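TCP pilus virulence regulatory protein (Vibrio cholerae, PDB 3GBG) is an AraC-family transcription regulator that probably controls cholera virulence genes, including those of the TCP pilus, and binds the fatty acid palmitoleic acid. Local coordinates at residues Y12-F17 against F69-L74; I27-M32 against I86-I91. One frame throughout, in Å; residues are numbered along the deposited sequence.

Contact 1: Y12-F17 against F69-L74; sequences YRMSKF and FSLTSL. With PAM (palmitoleic acid), chain B.
Phe17 and Ser73 bring the two backbones to within 4.3 Å, CA to CA, whereas the axes of strands 12-14 and 69-73 stay 9.6 Å apart and run at 57° to each other. The backbones therefore meet at the strand ends and not by sheet pairing. Phe17 has a left-handed backbone conformation in the turn after strand 7-14. Its N gives a weak hydrogen bond to Ser73 OG. Its CA points an almost straight C-H...O contact at Ser73 O, at 3.1 Å. Ser73 OG lies anti to the backbone N (chi1 162°), which carries it across to the turn. There it also donates to a water, at 2.7 Å from the water oxygen, and that water donates to Met14 O. Ser75 N is a further partner of the same hydroxyl, so the oxygen is well bonded.

Met14 reaches across with its methyl end. CE lies 3.2 Å from Leu71 O and also meets Ser73 N, so the tip presses on backbone. SD lies alongside Leu71 CD2. The Phe17 ring lies obliquely against the backbone of Leu74, just past the end of strand 66-73, with CE1 3.6 Å from Leu74 C. Farther along, Tyr12 faces the palmitoleic acid. One face of its ring, toward the rim, takes fatty-acid C12, and its OH donates to carboxylate O1 at 2.6 Å. Leu71 CD2 approaches C9 of the same acyl chain, so both segments contribute to the lipid pocket.

Strand 7-14 is outermost in the five-stranded sheet and pairs with strand 79-86. Strand 66-73 lies between 19-26 and 40-44 in the four-stranded sheet of this cupin-like domain. Met14 packs on Ile79 and Tyr20, one from each sheet. Tyr12 OH also bonds Tyr266 of helix 263-269.

Contact 2: I27-M32 against I86-I91; sequences INDYKM and ISDSFI. With PAM (palmitoleic acid), chain B.
Asp29 reaches from the loop before strand 31-35 to the start of helix 88-97. Its CB lies 3.6 Å from Ile86 O. Its CG comes within 4.1 Å of Asp88 OD2. At the tip, OD1 is 3.0 Å from Asp88 OD1 and equally near Asp88 OD2; the side chains cross at about a right angle, with their carboxylate planes 71° apart. A water sits within hydrogen-bonding reach of Asp29 OD1 and Ile86 O, with more acceptors around it than it has protons. Ile86 N makes a nearly straight hydrogen bond to Tyr30 O, at 3.0 Å, which extends the pairing of strands 31-35 and 79-86. The Tyr30 ring lies obliquely against Ile91, with CD1 3.7 Å from Ile91 CG1. Met32 CE meets Ile86 CD1, and Phe152 of helix 141-155 touches both side chains. CB of Lys31 is directed away from 86-91, and the chain carries NZ to O2 of the palmitoleic acid, at 2.8 Å; Thr85 OG1 is a further partner of NZ.

The two aspartates are both acceptors and do not bond each other directly. Lys63 forms a salt bridge with Asp88 OD2 and a weak, long ion pair with Asp29 OD1. This lysine and the helix start probably offset part of the repulsion.

Overall arrangement
From the N terminus, the chain first lays down strand 7-14 and the turn of 15-17, then passes through strand 19-26 to 27-32. Contact 1 closes its loop when 69-74 returns to 12-17. Contact 2 closes later, when 86-91 meets 27-32. The two loops cross; neither nests in the other. Contact 1 ties the edge of the five-stranded sheet to the four-stranded sheet. Contact 2 joins the five-stranded sheet to helix 88-97. Their centres are 24 Å apart and they do not touch. Palmitoleic acid spans them: Tyr12 and Lys31 bind its carboxylate together with Lys230 of helix 213-231, so the lipid bridges the cupin-like domain and the C-terminal helical part.

Contact 1: Y12-F17 against F69-L74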
loop_
_atom_site.group_PDB
_atom_site.type_symbol
_atom_site.label_atom_id
_atom_site.label_comp_id
_atom_site.label_asym_id
_atom_site.label_seq_id
_atom_site.Cartn_x
_atom_site.Cartn_y
_atom_site.Cartn_z
ATOM N N TYR A 12 -6.489 -0.806 12.203
ATOM C CA TYR A 12 -7.489 -1.841 11.969
ATOM C C TYR A 12 -7.457 -2.900 13.059
ATOM O O TYR A 12 -6.390 -3.365 13.472
ATOM C CB TYR A 12 -7.256 -2.521 10.620
ATOM C CG TYR A 12 -7.256 -1.570 9.443
ATOM C CD1 TYR A 12 -6.069 -1.053 8.937
ATOM C CD2 TYR A 12 -8.447 -1.180 8.851
ATOM C CE1 TYR A 12 -6.064 -0.166 7.861
ATOM C CE2 TYR A 12 -8.464 -0.298 7.779
ATOM C CZ TYR A 12 -7.271 0.208 7.287
ATOM O OH TYR A 12 -7.289 1.097 6.237
ATOM N N ARG A 13 -8.642 -3.281 13.514
ATOM C CA ARG A 13 -8.799 -4.294 14.552
ATOM C C ARG A 13 -8.660 -5.673 13.903
ATOM O O ARG A 13 -9.172 -5.899 12.810
ATOM C CB ARG A 13 -10.192 -4.147 15.181
ATOM C CG ARG A 13 -10.536 -5.147 16.276
ATOM C CD ARG A 13 -10.048 -4.679 17.636
ATOM N NE ARG A 13 -10.951 -5.102 18.705
ATOM C CZ ARG A 13 -12.235 -4.762 18.774
ATOM N NH1 ARG A 13 -12.774 -3.994 17.834
ATOM N NH2 ARG A 13 -12.982 -5.189 19.784
ATOM N N MET A 14 -7.959 -6.583 14.570
ATOM C CA MET A 14 -7.780 -7.939 14.060
ATOM C C MET A 14 -8.215 -8.938 15.139
ATOM O O MET A 14 -7.536 -9.097 16.157
ATOM C CB MET A 14 -6.316 -8.186 13.695
ATOM C CG MET A 14 -6.136 -8.834 12.345
ATOM S SD MET A 14 -4.578 -9.697 12.120
ATOM C CE MET A 14 -5.114 -10.999 11.102
ATOM N N SER A 15 -9.352 -9.596 14.916
ATOM C CA SER A 15 -9.882 -10.562 15.868
ATOM C C SER A 15 -8.945 -11.744 16.047
ATOM O O SER A 15 -8.183 -12.085 15.140
ATOM C CB SER A 15 -11.255 -11.065 15.412
ATOM O OG SER A 15 -12.197 -10.022 15.370
ATOM N N LYS A 16 -9.021 -12.384 17.210
ATOM C CA LYS A 16 -8.167 -13.530 17.498
ATOM C C LYS A 16 -8.177 -14.590 16.403
ATOM O O LYS A 16 -9.238 -15.053 15.977
ATOM C CB LYS A 16 -8.569 -14.174 18.833
ATOM C CG LYS A 16 -10.014 -14.649 18.902
ATOM C CD LYS A 16 -10.249 -15.444 20.179
ATOM C CE LYS A 16 -11.723 -15.536 20.540
ATOM N NZ LYS A 16 -11.911 -16.265 21.830
ATOM N N PHE A 17 -6.980 -14.953 15.952
ATOM C CA PHE A 17 -6.789 -15.985 14.943
ATOM C C PHE A 17 -7.497 -15.769 13.605
ATOM O O PHE A 17 -7.678 -16.708 12.830
ATOM C CB PHE A 17 -7.189 -17.332 15.554
ATOM C CG PHE A 17 -6.524 -17.601 16.879
ATOM C CD1 PHE A 17 -5.154 -17.797 16.948
ATOM C CD2 PHE A 17 -7.254 -17.604 18.061
ATOM C CE1 PHE A 17 -4.514 -17.991 18.174
ATOM C CE2 PHE A 17 -6.619 -17.798 19.294
ATOM C CZ PHE A 17 -5.253 -17.990 19.346
ATOM N N PHE A 69 -0.829 -11.411 -0.562
ATOM C CA PHE A 69 -0.433 -11.987 0.725
ATOM C C PHE A 69 -1.562 -12.018 1.738
ATOM O O PHE A 69 -2.608 -11.403 1.549
ATOM C CB PHE A 69 0.726 -11.192 1.326
ATOM C CG PHE A 69 0.334 -9.824 1.816
ATOM C CD1 PHE A 69 0.191 -8.768 0.927
ATOM C CD2 PHE A 69 0.094 -9.593 3.169
ATOM C CE1 PHE A 69 -0.183 -7.496 1.373
ATOM C CE2 PHE A 69 -0.280 -8.326 3.626
ATOM C CZ PHE A 69 -0.417 -7.273 2.725
ATOM N N SER A 70 -1.334 -12.744 2.828
ATOM C CA SER A 70 -2.316 -12.837 3.890
ATOM C C SER A 70 -1.626 -12.629 5.228
ATOM O O SER A 70 -0.419 -12.849 5.363
ATOM C CB SER A 70 -3.025 -14.197 3.870
ATOM O OG SER A 70 -2.127 -15.260 4.157
ATOM N N LEU A 71 -2.404 -12.172 6.203
ATOM C CA LEU A 71 -1.913 -11.927 7.552
ATOM C C LEU A 71 -2.865 -12.665 8.483
ATOM O O LEU A 71 -4.069 -12.411 8.479
ATOM C CB LEU A 71 -1.930 -10.430 7.868
ATOM C CG LEU A 71 -1.198 -10.001 9.138
ATOM C CD1 LEU A 71 0.301 -10.284 8.977
ATOM C CD2 LEU A 71 -1.430 -8.520 9.407
ATOM N N THR A 72 -2.327 -13.585 9.274
ATOM C CA THR A 72 -3.144 -14.365 10.189
ATOM C C THR A 72 -2.721 -14.132 11.632
ATOM O O THR A 72 -1.546 -14.271 11.979
ATOM C CB THR A 72 -3.030 -15.882 9.896
ATOM O OG1 THR A 72 -3.484 -16.143 8.562
ATOM C CG2 THR A 72 -3.872 -16.679 10.887
ATOM N N SER A 73 -3.685 -13.780 12.471
ATOM C CA SER A 73 -3.404 -13.556 13.872
ATOM C C SER A 73 -3.076 -14.877 14.540
ATOM O O SER A 73 -3.727 -15.888 14.285
ATOM C CB SER A 73 -4.610 -12.927 14.572
ATOM O OG SER A 73 -4.509 -13.093 15.983
ATOM N N LEU A 74 -2.048 -14.870 15.381
ATOM C CA LEU A 74 -1.656 -16.067 16.120
ATOM C C LEU A 74 -1.755 -15.737 17.611
ATOM O O LEU A 74 -1.046 -16.313 18.439
ATOM C CB LEU A 74 -0.223 -16.475 15.759
ATOM C CG LEU A 74 0.049 -16.929 14.326
ATOM C CD1 LEU A 74 1.491 -17.441 14.208
ATOM C CD2 LEU A 74 -0.930 -18.039 13.940
HETATM C C1 PAM B . -5.118 0.717 3.504
HETATM O O1 PAM B . -5.226 1.182 4.660
HETATM O O2 PAM B . -4.537 1.401 2.640
HETATM C C2 PAM B . -5.690 -0.649 3.165
HETATM C C3 PAM B . -4.639 -1.486 2.426
HETATM C C4 PAM B . -4.252 -2.710 3.241
HETATM C C5 PAM B . -2.742 -2.930 3.220
HETATM C C6 PAM B . -2.163 -2.869 4.630
HETATM C C7 PAM B . -1.860 -4.267 5.163
HETATM C C8 PAM B . -2.169 -4.366 6.650
HETATM C C9 PAM B . -2.913 -5.670 6.966
HETATM C C10 PAM B . -4.127 -5.691 7.497
HETATM C C11 PAM B . -4.901 -4.408 7.846
HETATM C C12 PAM B . -5.845 -3.994 6.718
HETATM C C13 PAM B . -7.206 -4.648 6.870
HETATM C C14 PAM B . -8.067 -4.388 5.642
HETATM C C15 PAM B . -9.425 -5.053 5.793
HETATM C C16 PAM B . -9.497 -6.334 4.973
HETATM O O HOH W 1 -5.878 -11.061 17.048
#

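Contact 2: I27-M32 against I86-I91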
loop_
_atom_site.group_PDB
_atom_site.type_symbol
_atom_site.label_atom_id
_atom_site.label_comp_id
_atom_site.label_asym_id
_atom_site.label_seq_id
_atom_site.Cartn_x
_atom_site.Cartn_y
_atom_site.Cartn_z
ATOM N N ILE A 27 -0.554 -0.933 -4.661
ATOM C CA ILE A 27 -0.117 0.039 -3.668
ATOM C C ILE A 27 0.038 1.425 -4.311
ATOM O O ILE A 27 1.027 1.695 -4.995
ATOM C CB ILE A 27 1.220 -0.403 -3.020
ATOM C CG1 ILE A 27 1.135 -1.884 -2.619
ATOM C CG2 ILE A 27 1.519 0.454 -1.799
ATOM C CD1 ILE A 27 0.054 -2.206 -1.582
ATOM N N ASN A 28 -0.954 2.284 -4.069
ATOM C CA ASN A 28 -1.021 3.644 -4.605
ATOM C C ASN A 28 0.135 4.535 -4.163
ATOM O O ASN A 28 0.601 5.391 -4.920
ATOM C CB ASN A 28 -2.357 4.288 -4.202
ATOM C CG ASN A 28 -2.538 5.680 -4.788
ATOM O OD1 ASN A 28 -2.358 6.692 -4.106
ATOM N ND2 ASN A 28 -2.893 5.733 -6.063
ATOM N N ASP A 29 0.580 4.343 -2.929
ATOM C CA ASP A 29 1.702 5.105 -2.387
ATOM C C ASP A 29 2.408 4.265 -1.335
ATOM O O ASP A 29 1.804 3.366 -0.754
ATOM C CB ASP A 29 1.228 6.423 -1.767
ATOM C CG ASP A 29 0.980 7.501 -2.809
ATOM O OD1 ASP A 29 1.927 7.844 -3.552
ATOM O OD2 ASP A 29 -0.163 7.995 -2.878
ATOM N N TYR A 30 3.686 4.549 -1.104
ATOM C CA TYR A 30 4.456 3.804 -0.126
ATOM C C TYR A 30 3.685 3.647 1.170
ATOM O O TYR A 30 3.077 4.597 1.671
ATOM C CB TYR A 30 5.800 4.487 0.146
ATOM C CG TYR A 30 6.726 4.491 -1.048
ATOM C CD1 TYR A 30 6.698 5.535 -1.976
ATOM C CD2 TYR A 30 7.605 3.428 -1.278
ATOM C CE1 TYR A 30 7.517 5.518 -3.102
ATOM C CE2 TYR A 30 8.426 3.402 -2.403
ATOM C CZ TYR A 30 8.375 4.448 -3.309
ATOM O OH TYR A 30 9.164 4.408 -4.432
ATOM N N LYS A 31 3.696 2.430 1.701
ATOM C CA LYS A 31 2.992 2.140 2.943
ATOM C C LYS A 31 3.837 1.271 3.865
ATOM O O LYS A 31 4.766 0.596 3.431
ATOM C CB LYS A 31 1.685 1.405 2.649
ATOM C CG LYS A 31 0.625 2.217 1.925
ATOM C CD LYS A 31 -0.583 1.338 1.600
ATOM C CE LYS A 31 -1.703 2.139 0.953
ATOM N NZ LYS A 31 -2.354 3.060 1.925
ATOM N N MET A 32 3.511 1.307 5.147
ATOM C CA MET A 32 4.199 0.492 6.135
ATOM C C MET A 32 3.187 0.143 7.208
ATOM O O MET A 32 2.347 0.966 7.566
ATOM C CB MET A 32 5.396 1.243 6.733
ATOM C CG MET A 32 5.084 2.592 7.359
ATOM S SD MET A 32 6.631 3.400 7.917
ATOM C CE MET A 32 7.478 3.594 6.367
ATOM N N ILE A 86 2.539 7.133 3.215
ATOM C CA ILE A 86 3.411 8.287 3.019
ATOM C C ILE A 86 3.113 9.011 1.708
ATOM O O ILE A 86 2.953 8.377 0.665
ATOM C CB ILE A 86 4.894 7.852 3.018
ATOM C CG1 ILE A 86 5.172 6.931 4.215
ATOM C CG2 ILE A 86 5.793 9.072 3.081
ATOM C CD1 ILE A 86 6.590 6.380 4.257
ATOM N N SER A 87 3.039 10.337 1.764
ATOM C CA SER A 87 2.764 11.139 0.571
ATOM C C SER A 87 3.992 11.180 -0.329
ATOM O O SER A 87 5.120 11.033 0.139
ATOM C CB SER A 87 2.392 12.570 0.966
ATOM O OG SER A 87 3.517 13.239 1.516
ATOM N N ASP A 88 3.779 11.380 -1.626
ATOM C CA ASP A 88 4.901 11.448 -2.553
ATOM C C ASP A 88 5.782 12.650 -2.233
ATOM O O ASP A 88 7.007 12.578 -2.355
ATOM C CB ASP A 88 4.415 11.520 -4.007
ATOM C CG ASP A 88 3.899 10.185 -4.513
ATOM O OD1 ASP A 88 4.537 9.147 -4.217
ATOM O OD2 ASP A 88 2.871 10.166 -5.222
ATOM N N SER A 89 5.161 13.748 -1.812
ATOM C CA SER A 89 5.903 14.962 -1.478
ATOM C C SER A 89 6.923 14.703 -0.378
ATOM O O SER A 89 8.025 15.248 -0.405
ATOM C CB SER A 89 4.938 16.078 -1.053
ATOM O OG SER A 89 4.012 15.620 -0.079
ATOM N N PHE A 90 6.561 13.860 0.583
ATOM C CA PHE A 90 7.472 13.537 1.670
ATOM C C PHE A 90 8.518 12.536 1.202
ATOM O O PHE A 90 9.684 12.621 1.585
ATOM C CB PHE A 90 6.698 12.966 2.861
ATOM C CG PHE A 90 7.554 12.684 4.063
ATOM C CD1 PHE A 90 8.265 11.491 4.167
ATOM C CD2 PHE A 90 7.679 13.630 5.077
ATOM C CE1 PHE A 90 9.090 11.246 5.262
ATOM C CE2 PHE A 90 8.503 13.395 6.174
ATOM C CZ PHE A 90 9.210 12.201 6.266
ATOM N N ILE A 91 8.097 11.586 0.371
ATOM C CA ILE A 91 9.011 10.573 -0.147
ATOM C C ILE A 91 10.136 11.218 -0.957
ATOM O O ILE A 91 11.296 10.821 -0.845
ATOM C CB ILE A 91 8.266 9.545 -1.038
ATOM C CG1 ILE A 91 7.356 8.664 -0.171
ATOM C CG2 ILE A 91 9.265 8.672 -1.789
ATOM C CD1 ILE A 91 8.110 7.783 0.819
HETATM C C1 PAM B . -5.118 0.717 3.504
HETATM O O1 PAM B . -5.226 1.182 4.660
HETATM O O2 PAM B . -4.537 1.401 2.640
HETATM C C2 PAM B . -5.690 -0.649 3.165
HETATM C C3 PAM B . -4.639 -1.486 2.426
HETATM C C4 PAM B . -4.252 -2.710 3.241
HETATM C C5 PAM B . -2.742 -2.930 3.220
HETATM C C6 PAM B . -2.163 -2.869 4.630
HETATM C C7 PAM B . -1.860 -4.267 5.163
HETATM C C8 PAM B . -2.169 -4.366 6.650
HETATM C C9 PAM B . -2.913 -5.670 6.966
HETATM C C10 PAM B . -4.127 -5.691 7.497
HETATM C C11 PAM B . -4.901 -4.408 7.846
HETATM C C12 PAM B . -5.845 -3.994 6.718
HETATM C C13 PAM B . -7.206 -4.648 6.870
HETATM C C14 PAM B . -8.067 -4.388 5.642
HETATM C C15 PAM B . -9.425 -5.053 5.793
HETATM C C16 PAM B . -9.497 -6.334 4.973
HETATM O O HOH W 2 0.107 8.461 -5.558
HETATM O O HOH W 3 4.035 7.794 -1.700
#